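PDB 6WOP: 4-aminobutyrate transaminase from Acinetobacter baumannii, which probably transfers the amino group of 4-aminobutyrate to 2-oxoglutarate, using pyridoxal 5'-phosphate as its cofactor. Local coordinates for residues Val53-His58 with Tyr395-Pro400; Arg124-Arg129 with Gly234-Ala239. One frame throughout, in Å; residues are numbered along the deposited sequence.

Contact 2 is nested within contact 1 along the chain: 53-58 comes first, then 124-129, 234-239 and, near the C-terminus, 395-400. Contact 1 ties the loop between helices 49-52 and 61-71 to the loop that leaves strand 390-393, a member of the sheet built from early and late strands. Contact 2 belongs to the other seven-stranded sheet, where the end of helix 112-127 meets the start of strand 236-240. The centres of contact 1 and contact 2 are about 34 Å apart, on opposite sides of the chain's centre. This matches the two-domain class-III aminotransferase plan, in which both ends of the chain form the smaller domain. Residues of both contacts also reach the second subunit.

Contact 1 (Val53-His58 with Tyr395-Pro400); sequences VLNTGH and YPLTIP
Leu-397 and Asn-55 meet through backbone and side chain together. The amide Leu-397 N donates to Asn-55 O at 2.7 Å, a short but bent bond (137° at the hydrogen), with the donor tilted from the carbonyl plane. Leu-397 CB and CG lie beside Asn-55 O, and CD1 rests 4.1 Å from Asn-55 CB. The asparagine carboxamide turns to other partners: with CG beside the backbone N (chi1 -70°), OD1 binds Arg-248 and ND2 binds the carbonyl of Phe-246. Arg-248 also holds the carbonyl of Tyr-395 and lies against its ring, so it links both segments.

Pro-396 turns CB and CG of its ring to the turn from Leu-54 to Gly-57. Its CB packs 3.3 Å from Leu-54 O, which already accepts the turn bond from Gly-57 N, and 3.6 Å from Gly-57 CA. Pro-396 CA adds a C-H...O contact to Leu-54 O. Glycine suits its place twice over: positive phi favours it, and a side chain there would run into Thr-398 OG1.

Thr-398 points its CB toward the other loop. OG1 comes within 3.3 Å of Thr-56 O, but its hydrogen bond is with Asn-33 OD1, while the methyl CG2 lies alongside that same Thr-56 carbonyl.

Two type I turns thus join the loop between helices 49-52 and 61-71 to that between strand 390-393 and helix 401-416. The chemistry implies a buried junction resting on one backbone bond and close packing of Pro-396, Leu-397 and Thr-398 on carbonyl groups.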
ATOM      1  N   VAL A  53      28.444 -15.715  -9.513  1.00 17.40           N
ATOM      2  CA  VAL A  53      29.296 -14.601  -9.073  1.00 17.66           C
ATOM      3  C   VAL A  53      30.728 -14.737  -9.566  1.00 15.71           C
ATOM      4  O   VAL A  53      31.473 -13.729  -9.595  1.00 18.54           O
ATOM      5  CB  VAL A  53      29.262 -14.484  -7.527  1.00 16.82           C
ATOM      6  CG1 VAL A  53      30.179 -13.374  -7.028  1.00 16.87           C
ATOM      7  CG2 VAL A  53      27.800 -14.201  -7.053  1.00 16.53           C
ATOM      8  N   LEU A  54      31.139 -15.925  -9.994  1.00 18.65           N
ATOM      9  CA  LEU A  54      32.553 -16.185 -10.265  1.00 17.76           C
ATOM     10  C   LEU A  54      32.751 -16.605 -11.715  1.00 19.67           C
ATOM     11  O   LEU A  54      33.441 -17.604 -12.001  1.00 17.44           O
ATOM     12  CB  LEU A  54      33.088 -17.266  -9.294  1.00 18.09           C
ATOM     13  CG  LEU A  54      32.843 -16.713  -7.873  1.00 19.53           C
ATOM     14  CD1 LEU A  54      32.861 -17.851  -6.906  1.00 22.24           C
ATOM     15  CD2 LEU A  54      33.947 -15.653  -7.583  1.00 17.10           C
ATOM     16  N   ASN A  55      32.231 -15.800 -12.659  1.00 15.73           N
ATOM     17  CA  ASN A  55      32.491 -16.115 -14.069  1.00 14.31           C
ATOM     18  C   ASN A  55      33.982 -16.132 -14.365  1.00 14.55           C
ATOM     19  O   ASN A  55      34.421 -16.888 -15.243  1.00 14.89           O
ATOM     20  CB  ASN A  55      31.788 -15.109 -14.977  1.00 15.22           C
ATOM     21  CG  ASN A  55      30.231 -15.296 -14.952  1.00 20.87           C
ATOM     22  OD1 ASN A  55      29.673 -16.286 -14.343  1.00 21.52           O
ATOM     23  ND2 ASN A  55      29.522 -14.307 -15.531  1.00 16.60           N
ATOM     24  N   THR A  56      34.769 -15.327 -13.648  1.00 15.57           N
ATOM     25  CA  THR A  56      36.245 -15.293 -13.749  1.00 16.43           C
ATOM     26  C   THR A  56      36.930 -16.236 -12.762  1.00 16.38           C
ATOM     27  O   THR A  56      38.170 -16.250 -12.699  1.00 18.00           O
ATOM     28  CB  THR A  56      36.749 -13.839 -13.520  1.00 16.87           C
ATOM     29  OG1 THR A  56      36.160 -13.247 -12.354  1.00 18.37           O
ATOM     30  CG2 THR A  56      36.379 -13.009 -14.681  1.00 18.45           C
ATOM     31  N   GLY A  57      36.162 -16.994 -11.986  1.00 19.55           N
ATOM     32  CA  GLY A  57      36.687 -18.013 -11.099  1.00 20.04           C
ATOM     33  C   GLY A  57      37.001 -17.458  -9.724  1.00 19.83           C
ATOM     34  O   GLY A  57      37.155 -16.254  -9.530  1.00 19.27           O
ATOM     35  N   HIS A  58      37.067 -18.368  -8.734  1.00 19.22           N
ATOM     36  CA  HIS A  58      37.510 -17.990  -7.388  1.00 18.73           C
ATOM     37  C   HIS A  58      38.938 -17.449  -7.439  1.00 16.19           C
ATOM     38  O   HIS A  58      39.842 -18.099  -7.985  1.00 18.25           O
ATOM     39  CB  HIS A  58      37.495 -19.199  -6.468  1.00 18.98           C
ATOM     40  CG  HIS A  58      36.121 -19.733  -6.149  1.00 19.11           C
ATOM     41  ND1 HIS A  58      35.363 -19.268  -5.083  1.00 18.75           N
ATOM     42  CD2 HIS A  58      35.408 -20.729  -6.714  1.00 17.60           C
ATOM     43  CE1 HIS A  58      34.244 -19.969  -5.007  1.00 23.87           C
ATOM     44  NE2 HIS A  58      34.246 -20.863  -5.985  1.00 20.57           N
ATOM     45  N   TYR A 395      29.387 -22.889 -13.722  1.00 19.37           N
ATOM     46  CA  TYR A 395      30.828 -23.069 -13.573  1.00 19.33           C
ATOM     47  C   TYR A 395      31.548 -21.794 -13.964  1.00 17.60           C
ATOM     48  O   TYR A 395      31.079 -21.101 -14.873  1.00 21.33           O
ATOM     49  CB  TYR A 395      31.277 -24.189 -14.496  1.00 20.28           C
ATOM     50  CG  TYR A 395      30.638 -24.074 -15.901  1.00 21.45           C
ATOM     51  CD1 TYR A 395      31.217 -23.304 -16.906  1.00 18.77           C
ATOM     52  CD2 TYR A 395      29.471 -24.762 -16.208  1.00 20.93           C
ATOM     53  CE1 TYR A 395      30.605 -23.218 -18.210  1.00 19.67           C
ATOM     54  CE2 TYR A 395      28.868 -24.690 -17.442  1.00 24.07           C
ATOM     55  CZ  TYR A 395      29.442 -23.942 -18.442  1.00 21.90           C
ATOM     56  OH  TYR A 395      28.809 -23.910 -19.644  1.00 23.53           O
ATOM     57  N   PRO A 396      32.705 -21.476 -13.363  1.00 18.84           N
ATOM     58  CA  PRO A 396      33.515 -20.362 -13.864  1.00 14.54           C
ATOM     59  C   PRO A 396      33.823 -20.532 -15.331  1.00 18.95           C
ATOM     60  O   PRO A 396      34.079 -21.652 -15.780  1.00 21.26           O
ATOM     61  CB  PRO A 396      34.814 -20.463 -13.007  1.00 14.38           C
ATOM     62  CG  PRO A 396      34.270 -20.931 -11.642  1.00 13.98           C
ATOM     63  CD  PRO A 396      33.186 -21.978 -12.062  1.00 15.64           C
ATOM     64  N   LEU A 397      33.797 -19.408 -16.093  1.00 15.77           N
ATOM     65  CA  LEU A 397      34.129 -19.457 -17.523  1.00 16.63           C
ATOM     66  C   LEU A 397      35.620 -19.722 -17.746  1.00 19.83           C
ATOM     67  O   LEU A 397      36.036 -20.061 -18.884  1.00 23.60           O
ATOM     68  CB  LEU A 397      33.781 -18.134 -18.176  1.00 18.08           C
ATOM     69  CG  LEU A 397      32.301 -17.725 -18.056  1.00 16.89           C
ATOM     70  CD1 LEU A 397      32.017 -16.404 -18.830  1.00 16.92           C
ATOM     71  CD2 LEU A 397      31.424 -18.871 -18.608  1.00 17.94           C
ATOM     72  N   THR A 398      36.383 -19.611 -16.684  1.00 16.99           N
ATOM     73  CA  THR A 398      37.824 -19.893 -16.665  1.00 19.28           C
ATOM     74  C   THR A 398      38.139 -21.361 -16.314  1.00 20.64           C
ATOM     75  O   THR A 398      39.324 -21.712 -16.165  1.00 17.80           O
ATOM     76  CB  THR A 398      38.477 -18.968 -15.631  1.00 20.84           C
ATOM     77  OG1 THR A 398      37.800 -19.120 -14.367  1.00 20.02           O
ATOM     78  CG2 THR A 398      38.378 -17.479 -16.034  1.00 16.87           C
ATOM     79  N   ILE A 399      37.129 -22.207 -16.122  1.00 18.11           N
ATOM     80  CA  ILE A 399      37.398 -23.593 -15.668  1.00 18.28           C
ATOM     81  C   ILE A 399      38.326 -24.302 -16.670  1.00 19.69           C
ATOM     82  O   ILE A 399      38.148 -24.182 -17.893  1.00 20.36           O
ATOM     83  CB  ILE A 399      36.055 -24.356 -15.446  1.00 18.63           C
ATOM     84  CG1 ILE A 399      36.363 -25.745 -14.878  1.00 19.74           C
ATOM     85  CG2 ILE A 399      35.249 -24.511 -16.755  1.00 20.99           C
ATOM     86  CD1 ILE A 399      35.104 -26.459 -14.388  1.00 21.20           C
ATOM     87  N   PRO A 400      39.375 -24.999 -16.236  1.00 20.38           N
ATOM     88  CA  PRO A 400      40.217 -25.718 -17.199  1.00 20.97           C
ATOM     89  C   PRO A 400      39.387 -26.736 -17.951  1.00 21.89           C
ATOM     90  O   PRO A 400      38.576 -27.421 -17.350  1.00 22.04           O
ATOM     91  CB  PRO A 400      41.254 -26.395 -16.313  1.00 21.57           C
ATOM     92  CG  PRO A 400      41.342 -25.465 -15.046  1.00 20.19           C
ATOM     93  CD  PRO A 400      39.854 -25.143 -14.849  1.00 19.08           C
TER

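Contact 2 (Arg124-Arg129 with Gly234-Ala239); sequences RCYTGR and GILLVA
Arg-129 reaches Gly-234 because its chain runs extended from CG to NE, after CG has been set beside the backbone N (chi1 -47°). The guanidinium then lies with one face over Gly-234 O. NH1 is 3.4 Å from this oxygen, at too poor an angle for a hydrogen bond; its bonds go instead to the carbonyls of His-233 and Val-201. In the plane of the group, at its edge, Ile-235 CG1 comes to 3.6 Å from NH1. A long cationic side chain suits a spot beside the last carbonyls of helix 220-233, whose dipole would probably favour it.

Thr-127 divides its two branches. OG1, at chi1 64°, accepts from Arg-129 N at 3.2 Å in an ST turn and also bonds the carbonyl of Ala-123, which leaves CG2 to meet Leu-236 CD1 at 3.9 Å. Tyr-126 crosses Leu-236 at about a right angle, CD2 to CD1 4.1 Å, while its hydroxyl binds Glu-285. Leucine is apt here, since one methyl serves both neighbours.

Glycines, favoured by positive phi, end both helices: Gly-128 after 112-127 and Gly-234, with scant room for a CB beside Arg-129 NH2, in a Schellman motif after 220-233. Helix 112-127 packs over the sheet, with Leu-236 touching Ala-123 and Thr-127 touching Ala-202 on the adjoining parallel strand 201-206, while the side chain of Ile-235 packs on Cys-230 of helix 220-233.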
ATOM      1  N   ARG A 124      10.701   5.338 -11.578  1.00 14.95           N
ATOM      2  CA  ARG A 124       9.591   6.058 -10.963  1.00 17.32           C
ATOM      3  C   ARG A 124       9.837   7.548 -11.064  1.00 17.70           C
ATOM      4  O   ARG A 124       8.940   8.304 -11.412  1.00 17.35           O
ATOM      5  CB  ARG A 124       9.434   5.687  -9.508  1.00 16.47           C
ATOM      6  CG  ARG A 124       8.691   4.364  -9.242  1.00 16.52           C
ATOM      7  CD  ARG A 124       8.103   4.451  -7.849  1.00 15.59           C
ATOM      8  NE  ARG A 124       7.300   3.299  -7.396  1.00 16.22           N
ATOM      9  CZ  ARG A 124       6.732   3.293  -6.180  1.00 18.68           C
ATOM     10  NH1 ARG A 124       6.891   4.347  -5.384  1.00 15.94           N
ATOM     11  NH2 ARG A 124       6.025   2.249  -5.760  1.00 16.70           N
ATOM     12  N   CYS A 125      11.058   7.985 -10.789  1.00 18.90           N
ATOM     13  CA  CYS A 125      11.381   9.401 -10.814  1.00 17.70           C
ATOM     14  C   CYS A 125      11.200   9.947 -12.233  1.00 15.72           C
ATOM     15  O   CYS A 125      10.565  10.980 -12.429  1.00 14.70           O
ATOM     16  CB  CYS A 125      12.823   9.629 -10.280  1.00 17.73           C
ATOM     17  SG  CYS A 125      13.389  11.349 -10.578  1.00 23.51           S
ATOM     18  N   TYR A 126      11.805   9.257 -13.209  1.00 17.03           N
ATOM     19  CA  TYR A 126      11.792   9.751 -14.598  1.00 18.35           C
ATOM     20  C   TYR A 126      10.372   9.836 -15.155  1.00 19.56           C
ATOM     21  O   TYR A 126      10.018  10.806 -15.848  1.00 19.05           O
ATOM     22  CB  TYR A 126      12.654   8.834 -15.494  1.00 18.21           C
ATOM     23  CG  TYR A 126      12.668   9.313 -16.945  1.00 19.55           C
ATOM     24  CD1 TYR A 126      13.463  10.400 -17.323  1.00 20.85           C
ATOM     25  CD2 TYR A 126      11.884   8.691 -17.915  1.00 20.15           C
ATOM     26  CE1 TYR A 126      13.491  10.833 -18.642  1.00 22.87           C
ATOM     27  CE2 TYR A 126      11.896   9.135 -19.221  1.00 21.75           C
ATOM     28  CZ  TYR A 126      12.702  10.193 -19.573  1.00 24.29           C
ATOM     29  OH  TYR A 126      12.721  10.632 -20.872  1.00 27.56           O
ATOM     30  N   THR A 127       9.549   8.821 -14.889  1.00 18.02           N
ATOM     31  CA  THR A 127       8.208   8.787 -15.443  1.00 18.08           C
ATOM     32  C   THR A 127       7.197   9.508 -14.565  1.00 20.00           C
ATOM     33  O   THR A 127       6.095   9.863 -15.040  1.00 19.65           O
ATOM     34  CB  THR A 127       7.759   7.328 -15.667  1.00 16.67           C
ATOM     35  OG1 THR A 127       7.678   6.661 -14.402  1.00 16.47           O
ATOM     36  CG2 THR A 127       8.761   6.486 -16.549  1.00 18.59           C
ATOM     37  N   GLY A 128       7.515   9.750 -13.300  1.00 18.28           N
ATOM     38  CA  GLY A 128       6.512  10.239 -12.382  1.00 20.10           C
ATOM     39  C   GLY A 128       5.382   9.270 -12.139  1.00 20.86           C
ATOM     40  O   GLY A 128       4.299   9.695 -11.732  1.00 21.21           O
ATOM     41  N   ARG A 129       5.610   7.976 -12.359  1.00 16.35           N
ATOM     42  CA  ARG A 129       4.648   6.909 -12.165  1.00 16.84           C
ATOM     43  C   ARG A 129       5.136   5.940 -11.109  1.00 18.97           C
ATOM     44  O   ARG A 129       6.313   5.959 -10.756  1.00 19.46           O
ATOM     45  CB  ARG A 129       4.400   6.154 -13.479  1.00 17.77           C
ATOM     46  CG  ARG A 129       4.156   7.122 -14.633  1.00 18.68           C
ATOM     47  CD  ARG A 129       4.195   6.247 -15.925  1.00 20.33           C
ATOM     48  NE  ARG A 129       3.864   7.085 -17.076  1.00 19.72           N
ATOM     49  CZ  ARG A 129       3.706   6.640 -18.307  1.00 22.00           C
ATOM     50  NH1 ARG A 129       3.889   5.353 -18.561  1.00 19.91           N
ATOM     51  NH2 ARG A 129       3.348   7.493 -19.285  1.00 22.10           N
ATOM     52  N   GLY A 234       4.984   5.138 -22.984  1.00 24.15           N
ATOM     53  CA  GLY A 234       5.914   5.897 -22.179  1.00 25.43           C
ATOM     54  C   GLY A 234       6.440   5.136 -20.984  1.00 24.90           C
ATOM     55  O   GLY A 234       6.911   5.754 -20.037  1.00 22.29           O
ATOM     56  N   ILE A 235       6.377   3.806 -21.004  1.00 17.38           N
ATOM     57  CA  ILE A 235       6.864   2.980 -19.899  1.00 16.56           C
ATOM     58  C   ILE A 235       8.353   2.685 -20.141  1.00 16.97           C
ATOM     59  O   ILE A 235       8.740   2.464 -21.293  1.00 18.86           O
ATOM     60  CB  ILE A 235       6.050   1.673 -19.826  1.00 16.30           C
ATOM     61  CG1 ILE A 235       4.539   1.974 -19.586  1.00 17.48           C
ATOM     62  CG2 ILE A 235       6.638   0.724 -18.738  1.00 19.82           C
ATOM     63  CD1 ILE A 235       3.671   0.814 -19.885  1.00 16.61           C
ATOM     64  N   LEU A 236       9.177   2.598 -19.078  1.00 16.96           N
ATOM     65  CA  LEU A 236      10.559   2.140 -19.276  1.00 16.76           C
ATOM     66  C   LEU A 236      10.723   0.622 -19.301  1.00 20.18           C
ATOM     67  O   LEU A 236      10.088  -0.112 -18.545  1.00 19.88           O
ATOM     68  CB  LEU A 236      11.485   2.673 -18.175  1.00 17.41           C
ATOM     69  CG  LEU A 236      11.522   4.208 -18.235  1.00 17.87           C
ATOM     70  CD1 LEU A 236      12.219   4.725 -16.975  1.00 20.20           C
ATOM     71  CD2 LEU A 236      12.216   4.813 -19.525  1.00 20.60           C
ATOM     72  N   LEU A 237      11.696   0.144 -20.101  1.00 18.44           N
ATOM     73  CA  LEU A 237      11.982  -1.283 -20.141  1.00 17.58           C
ATOM     74  C   LEU A 237      13.282  -1.505 -19.379  1.00 16.35           C
ATOM     75  O   LEU A 237      14.282  -0.878 -19.708  1.00 17.40           O
ATOM     76  CB  LEU A 237      12.111  -1.761 -21.579  1.00 20.94           C
ATOM     77  CG  LEU A 237      12.443  -3.262 -21.781  1.00 22.80           C
ATOM     78  CD1 LEU A 237      11.382  -4.135 -21.175  1.00 23.72           C
ATOM     79  CD2 LEU A 237      12.535  -3.581 -23.326  1.00 24.19           C
ATOM     80  N   VAL A 238      13.262  -2.366 -18.360  1.00 15.01           N
ATOM     81  CA  VAL A 238      14.448  -2.626 -17.536  1.00 16.23           C
ATOM     82  C   VAL A 238      14.885  -4.068 -17.743  1.00 17.16           C
ATOM     83  O   VAL A 238      14.096  -4.984 -17.515  1.00 19.04           O
ATOM     84  CB  VAL A 238      14.152  -2.395 -16.057  1.00 13.77           C
ATOM     85  CG1 VAL A 238      15.453  -2.639 -15.205  1.00 17.53           C
ATOM     86  CG2 VAL A 238      13.622  -0.944 -15.873  1.00 15.96           C
ATOM     87  N   ALA A 239      16.134  -4.287 -18.123  1.00 16.37           N
ATOM     88  CA  ALA A 239      16.702  -5.631 -18.233  1.00 16.10           C
ATOM     89  C   ALA A 239      17.457  -5.934 -16.956  1.00 17.93           C
ATOM     90  O   ALA A 239      18.407  -5.230 -16.642  1.00 18.14           O
ATOM     91  CB  ALA A 239      17.677  -5.706 -19.420  1.00 18.39           C
TER